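Local coordinates for protein putative metal-dependent isothiocyanate hydrolase SaxA (PDB 6BRM) that probably hydrolyses isothiocyanates, using a pair of zinc ions held in a metallo-beta-lactamase type fold, at residues B[22-27]-B[63-68]; B[67-72]-B[141-146]. All coordinates share one frame; numbering follows the deposited sequence.

Interaction 1: B[22-27]-B[63-68]; sequences IDPMLA and VILTHT. With ZN (zinc ion), chain L.
Ile22 lies beside Ile64 as its parallel bridge partner, their alpha carbons 4.7 Å apart. The two side chains run side by side on the same face of the sheet. CG1 of Ile22 packs on CB and CD1 of Ile64. This bridge comes at the end of strand 18-22.

Asp23 makes all three hydrogen bonds of the contact. Its backbone N donates to Ile64 O at 2.9 Å, continuing the strand pairing. Its carboxylate grips Thr66 with both oxygens. OD1 receives the backbone N-H of Thr66 at 3.1 Å, and OD2 receives the Thr66 hydroxyl OG1 at 2.7 Å. Both are met on the syn side, somewhat out of the carboxylate plane. Thr66 OG1 sits between its own backbone N and carbonyl carbon (chi1 60°), and in turn accepts a bond from His67 ND1 at 2.9 Å. OG1 lies close to the plane of the imidazole. This bond and the zinc ion on His67 NE2 (2.2 Å) together hold the turn of the ring. Asp23 OD2 also receives ND1 of His72, a ligand of the second zinc ion.

Pro24 closes the contact with apolar packing. Its CG touches Val63 CG1 at 3.6 Å. Its CD touches Leu65 CD1 at 3.5 Å, the two side chains crossing at about a right angle.

The result is a second-shell carboxylate and hydroxyl behind the metal-binding histidines, in the loops that follow the strands and carry the dinuclear zinc site of the metallo-beta-lactamase fold.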
loop_
_atom_site.group_PDB
_atom_site.type_symbol
_atom_site.label_atom_id
_atom_site.label_comp_id
_atom_site.label_asym_id
_atom_site.label_seq_id
_atom_site.Cartn_x
_atom_site.Cartn_y
_atom_site.Cartn_z
ATOM N N ILE B 22 15.171 0.837 -18.425
ATOM C CA ILE B 22 14.242 1.264 -17.379
ATOM C C ILE B 22 14.579 2.692 -16.954
ATOM O O ILE B 22 15.720 2.970 -16.588
ATOM C CB ILE B 22 14.286 0.316 -16.148
ATOM C CG1 ILE B 22 13.818 -1.102 -16.535
ATOM C CG2 ILE B 22 13.438 0.866 -14.998
ATOM C CD1 ILE B 22 14.939 -2.095 -16.754
ATOM N N ASP B 23 13.579 3.577 -17.004
ATOM C CA ASP B 23 13.674 4.958 -16.508
ATOM C C ASP B 23 14.830 5.774 -17.116
ATOM O O ASP B 23 15.799 6.096 -16.421
ATOM C CB ASP B 23 13.749 4.960 -14.974
ATOM C CG ASP B 23 12.503 4.375 -14.324
ATOM O OD1 ASP B 23 11.677 3.761 -15.034
ATOM O OD2 ASP B 23 12.350 4.533 -13.095
ATOM N N PRO B 24 14.723 6.126 -18.412
ATOM C CA PRO B 24 15.816 6.844 -19.078
ATOM C C PRO B 24 15.928 8.335 -18.706
ATOM O O PRO B 24 15.033 9.123 -19.023
ATOM C CB PRO B 24 15.508 6.667 -20.579
ATOM C CG PRO B 24 14.208 5.933 -20.676
ATOM C CD PRO B 24 13.582 5.906 -19.318
ATOM N N MET B 25 17.016 8.692 -18.019
ATOM C CA MET B 25 17.420 10.086 -17.811
ATOM C C MET B 25 18.648 10.331 -18.693
ATOM O O MET B 25 19.733 9.824 -18.399
ATOM C CB MET B 25 17.748 10.342 -16.338
ATOM C CG MET B 25 17.796 11.816 -15.962
ATOM S SD MET B 25 18.996 12.251 -14.684
ATOM C CE MET B 25 18.499 11.220 -13.308
ATOM N N LEU B 26 18.465 11.095 -19.773
ATOM C CA LEU B 26 19.474 11.238 -20.836
ATOM C C LEU B 26 20.045 12.663 -21.029
ATOM O O LEU B 26 20.734 12.919 -22.021
ATOM C CB LEU B 26 18.883 10.709 -22.161
ATOM C CG LEU B 26 19.149 9.241 -22.511
ATOM C CD1 LEU B 26 18.802 8.295 -21.370
ATOM C CD2 LEU B 26 18.375 8.874 -23.768
ATOM N N ALA B 27 19.786 13.577 -20.091
ATOM C CA ALA B 27 20.355 14.936 -20.162
ATOM C C ALA B 27 21.853 14.921 -19.852
ATOM O O ALA B 27 22.321 14.088 -19.072
ATOM C CB ALA B 27 19.633 15.880 -19.209
ATOM N N VAL B 63 11.227 0.289 -23.690
ATOM C CA VAL B 63 11.517 1.172 -22.561
ATOM C C VAL B 63 10.450 0.936 -21.489
ATOM O O VAL B 63 9.292 0.676 -21.816
ATOM C CB VAL B 63 11.518 2.654 -23.014
ATOM C CG1 VAL B 63 11.717 3.604 -21.843
ATOM C CG2 VAL B 63 12.600 2.895 -24.063
ATOM N N ILE B 64 10.842 1.024 -20.218
ATOM C CA ILE B 64 9.907 0.858 -19.100
ATOM C C ILE B 64 9.990 2.080 -18.180
ATOM O O ILE B 64 11.061 2.391 -17.663
ATOM C CB ILE B 64 10.176 -0.443 -18.301
ATOM C CG1 ILE B 64 10.345 -1.642 -19.252
ATOM C CG2 ILE B 64 9.031 -0.712 -17.326
ATOM C CD1 ILE B 64 10.717 -2.943 -18.573
ATOM N N LEU B 65 8.857 2.766 -17.997
ATOM C CA LEU B 65 8.746 3.929 -17.110
ATOM C C LEU B 65 7.961 3.555 -15.854
ATOM O O LEU B 65 6.768 3.240 -15.939
ATOM C CB LEU B 65 8.030 5.088 -17.820
ATOM C CG LEU B 65 8.840 6.095 -18.649
ATOM C CD1 LEU B 65 10.064 5.473 -19.304
ATOM C CD2 LEU B 65 7.944 6.737 -19.700
ATOM N N THR B 66 8.632 3.608 -14.701
ATOM C CA THR B 66 7.987 3.387 -13.404
ATOM C C THR B 66 7.065 4.556 -13.054
ATOM O O THR B 66 6.001 4.355 -12.472
ATOM C CB THR B 66 9.013 3.201 -12.269
ATOM O OG1 THR B 66 9.837 4.370 -12.151
ATOM C CG2 THR B 66 9.887 1.977 -12.525
ATOM N N HIS B 67 7.507 5.767 -13.392
ATOM C CA HIS B 67 6.700 6.990 -13.287
ATOM C C HIS B 67 7.367 8.128 -14.074
ATOM O O HIS B 67 8.465 7.952 -14.612
ATOM C CB HIS B 67 6.449 7.391 -11.818
ATOM C CG HIS B 67 7.689 7.665 -11.020
ATOM N ND1 HIS B 67 8.823 6.886 -11.094
ATOM C CD2 HIS B 67 7.947 8.610 -10.084
ATOM C CE1 HIS B 67 9.734 7.355 -10.259
ATOM N NE2 HIS B 67 9.230 8.403 -9.634
ATOM N N THR B 68 6.700 9.283 -14.142
ATOM C CA THR B 68 7.149 10.408 -14.974
ATOM C C THR B 68 7.881 11.534 -14.214
ATOM O O THR B 68 7.975 12.652 -14.721
ATOM C CB THR B 68 5.953 11.000 -15.747
ATOM O OG1 THR B 68 4.966 11.461 -14.816
ATOM C CG2 THR B 68 5.339 9.950 -16.659
HETATM ZN ZN ZN L . 10.134 9.741 -8.123
HETATM O O HOH W 1 11.864 10.980 -8.629
#

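Interaction 2: B[67-72]-B[141-146]; sequences HTHTDH and DLLGDA. With ZN (zinc ion), chain L; ZN (zinc ion), chain M.
His69 makes the one hydrogen bond across this contact. Its NE2 donates to Leu142 O (3.0 Å, 159° at the hydrogen). The donor reaches a lone pair in the carbonyl plane, and the oxygen sits near the ring plane. CG anti to the carbonyl carbon (chi1 -77°) swings the ring toward the helix end and the zinc ion. The other ring nitrogen, ND1, binds that ion at 2.2 Å. Metal and carbonyl together fix the turn of the imidazole, and the carbonyl probably makes it a more electron-rich ligand.

The Ala146 methyl CB packs over one face of the His67 ring, 3.5 Å from the centroid, in a CH-pi contact. The Asp145 carbonyl O meets His67 CB at 3.4 Å. Leu143 CD1 lies by His69 CE1 at 4.2 Å.

Four loop side chains bind zinc. His67 and His69 share one ion with His128 and Asp164. Asp71 OD2 and His72 NE2 hold the other, with Asp164 and His221. Water 1 bridges the two ions and donates to Asp71 OD1.

The 67-72 loop joins strand 62-64 to helix 75-80. It meets the C-terminal end of helix 137-143 and the lead-in to strand 148-152.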
loop_
_atom_site.group_PDB
_atom_site.type_symbol
_atom_site.label_atom_id
_atom_site.label_comp_id
_atom_site.label_asym_id
_atom_site.label_seq_id
_atom_site.Cartn_x
_atom_site.Cartn_y
_atom_site.Cartn_z
ATOM N N HIS B 67 7.507 5.767 -13.392
ATOM C CA HIS B 67 6.700 6.990 -13.287
ATOM C C HIS B 67 7.367 8.128 -14.074
ATOM O O HIS B 67 8.465 7.952 -14.612
ATOM C CB HIS B 67 6.449 7.391 -11.818
ATOM C CG HIS B 67 7.689 7.665 -11.020
ATOM N ND1 HIS B 67 8.823 6.886 -11.094
ATOM C CD2 HIS B 67 7.947 8.610 -10.084
ATOM C CE1 HIS B 67 9.734 7.355 -10.259
ATOM N NE2 HIS B 67 9.230 8.403 -9.634
ATOM N N THR B 68 6.700 9.283 -14.142
ATOM C CA THR B 68 7.149 10.408 -14.974
ATOM C C THR B 68 7.881 11.534 -14.214
ATOM O O THR B 68 7.975 12.652 -14.721
ATOM C CB THR B 68 5.953 11.000 -15.747
ATOM O OG1 THR B 68 4.966 11.461 -14.816
ATOM C CG2 THR B 68 5.339 9.950 -16.659
ATOM N N HIS B 69 8.409 11.247 -13.021
ATOM C CA HIS B 69 9.286 12.202 -12.324
ATOM C C HIS B 69 10.534 12.453 -13.169
ATOM O O HIS B 69 11.077 11.519 -13.765
ATOM C CB HIS B 69 9.676 11.708 -10.923
ATOM C CG HIS B 69 8.592 11.869 -9.897
ATOM N ND1 HIS B 69 8.673 11.315 -8.635
ATOM C CD2 HIS B 69 7.400 12.514 -9.950
ATOM C CE1 HIS B 69 7.581 11.621 -7.955
ATOM N NE2 HIS B 69 6.796 12.348 -8.730
ATOM N N THR B 70 10.974 13.710 -13.217
ATOM C CA THR B 70 11.986 14.165 -14.188
ATOM C C THR B 70 13.312 13.399 -14.117
ATOM O O THR B 70 13.943 13.162 -15.150
ATOM C CB THR B 70 12.255 15.679 -14.048
ATOM O OG1 THR B 70 11.007 16.380 -13.939
ATOM C CG2 THR B 70 13.027 16.214 -15.253
ATOM N N ASP B 71 13.705 12.984 -12.910
ATOM C CA ASP B 71 14.893 12.127 -12.713
ATOM C C ASP B 71 14.728 10.659 -13.177
ATOM O O ASP B 71 15.631 9.843 -12.969
ATOM C CB ASP B 71 15.359 12.165 -11.241
ATOM C CG ASP B 71 14.306 11.645 -10.276
ATOM O OD1 ASP B 71 13.170 12.159 -10.339
ATOM O OD2 ASP B 71 14.597 10.741 -9.459
ATOM N N HIS B 72 13.574 10.321 -13.760
ATOM C CA HIS B 72 13.340 9.026 -14.415
ATOM C C HIS B 72 12.903 9.124 -15.887
ATOM O O HIS B 72 12.792 8.102 -16.558
ATOM C CB HIS B 72 12.265 8.263 -13.635
ATOM C CG HIS B 72 12.595 8.069 -12.193
ATOM N ND1 HIS B 72 13.098 6.887 -11.698
ATOM C CD2 HIS B 72 12.511 8.914 -11.138
ATOM C CE1 HIS B 72 13.306 7.007 -10.399
ATOM N NE2 HIS B 72 12.956 8.229 -10.034
ATOM N N ASP B 141 -0.678 14.069 -5.029
ATOM C CA ASP B 141 -0.607 14.106 -6.496
ATOM C C ASP B 141 0.806 14.347 -7.032
ATOM O O ASP B 141 1.145 13.850 -8.103
ATOM C CB ASP B 141 -1.543 15.183 -7.064
ATOM C CG ASP B 141 -3.007 14.823 -6.917
ATOM O OD1 ASP B 141 -3.459 14.626 -5.771
ATOM O OD2 ASP B 141 -3.709 14.744 -7.948
ATOM N N LEU B 142 1.617 15.107 -6.297
ATOM C CA LEU B 142 2.944 15.512 -6.773
ATOM C C LEU B 142 3.898 14.315 -6.784
ATOM O O LEU B 142 4.538 14.022 -7.800
ATOM C CB LEU B 142 3.514 16.648 -5.908
ATOM C CG LEU B 142 4.506 17.568 -6.634
ATOM C CD1 LEU B 142 3.762 18.693 -7.336
ATOM C CD2 LEU B 142 5.550 18.144 -5.687
ATOM N N LEU B 143 3.972 13.629 -5.646
ATOM C CA LEU B 143 4.746 12.390 -5.512
ATOM C C LEU B 143 4.062 11.248 -6.261
ATOM O O LEU B 143 4.734 10.423 -6.885
ATOM C CB LEU B 143 4.940 12.016 -4.037
ATOM C CG LEU B 143 6.050 12.732 -3.256
ATOM C CD1 LEU B 143 7.425 12.355 -3.788
ATOM C CD2 LEU B 143 5.876 14.243 -3.265
ATOM N N GLY B 144 2.729 11.202 -6.175
ATOM C CA GLY B 144 1.901 10.337 -7.021
ATOM C C GLY B 144 2.137 8.851 -6.837
ATOM O O GLY B 144 2.536 8.403 -5.759
ATOM N N ASP B 145 1.873 8.097 -7.902
ATOM C CA ASP B 145 2.172 6.670 -7.967
ATOM C C ASP B 145 3.516 6.445 -8.653
ATOM O O ASP B 145 3.909 7.211 -9.539
ATOM C CB ASP B 145 1.073 5.926 -8.733
ATOM C CG ASP B 145 -0.294 6.050 -8.077
ATOM O OD1 ASP B 145 -0.382 5.961 -6.835
ATOM O OD2 ASP B 145 -1.289 6.225 -8.810
ATOM N N ALA B 146 4.213 5.389 -8.234
ATOM C CA ALA B 146 5.466 4.968 -8.866
ATOM C C ALA B 146 5.702 3.481 -8.598
ATOM O O ALA B 146 5.953 3.087 -7.456
ATOM C CB ALA B 146 6.626 5.801 -8.351
HETATM ZN ZN ZN L . 10.134 9.741 -8.123
HETATM ZN ZN ZN M . 13.350 9.401 -8.221
HETATM O O HOH W 1 11.864 10.980 -8.629
HETATM O O HOH W 2 13.532 10.481 -6.312
#

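How the interactions relate
Interactions 1 and 2 have centres 10 Å apart and share His67 and Thr68. The chain runs from 22-27, after strand 18-22, to strand 62-64, then through the metal-binding loop 67-72, and later reaches 141-146. Interaction 1 belongs to the sheet that includes strands 18-22 and 62-64. Interaction 2 brings in the segment leading to strand 148-152 of the other seven-stranded sheet. The zinc pair thus lies where elements of both sheets meet, as in other metallo-beta-lactamase folds. The two contacts also touch directly: Pro24 CD packs against His72 O. Interaction 1 backs His67 and His72 from the sheet side, and interaction 2 covers His67 and His69 from the helix 137-143 side.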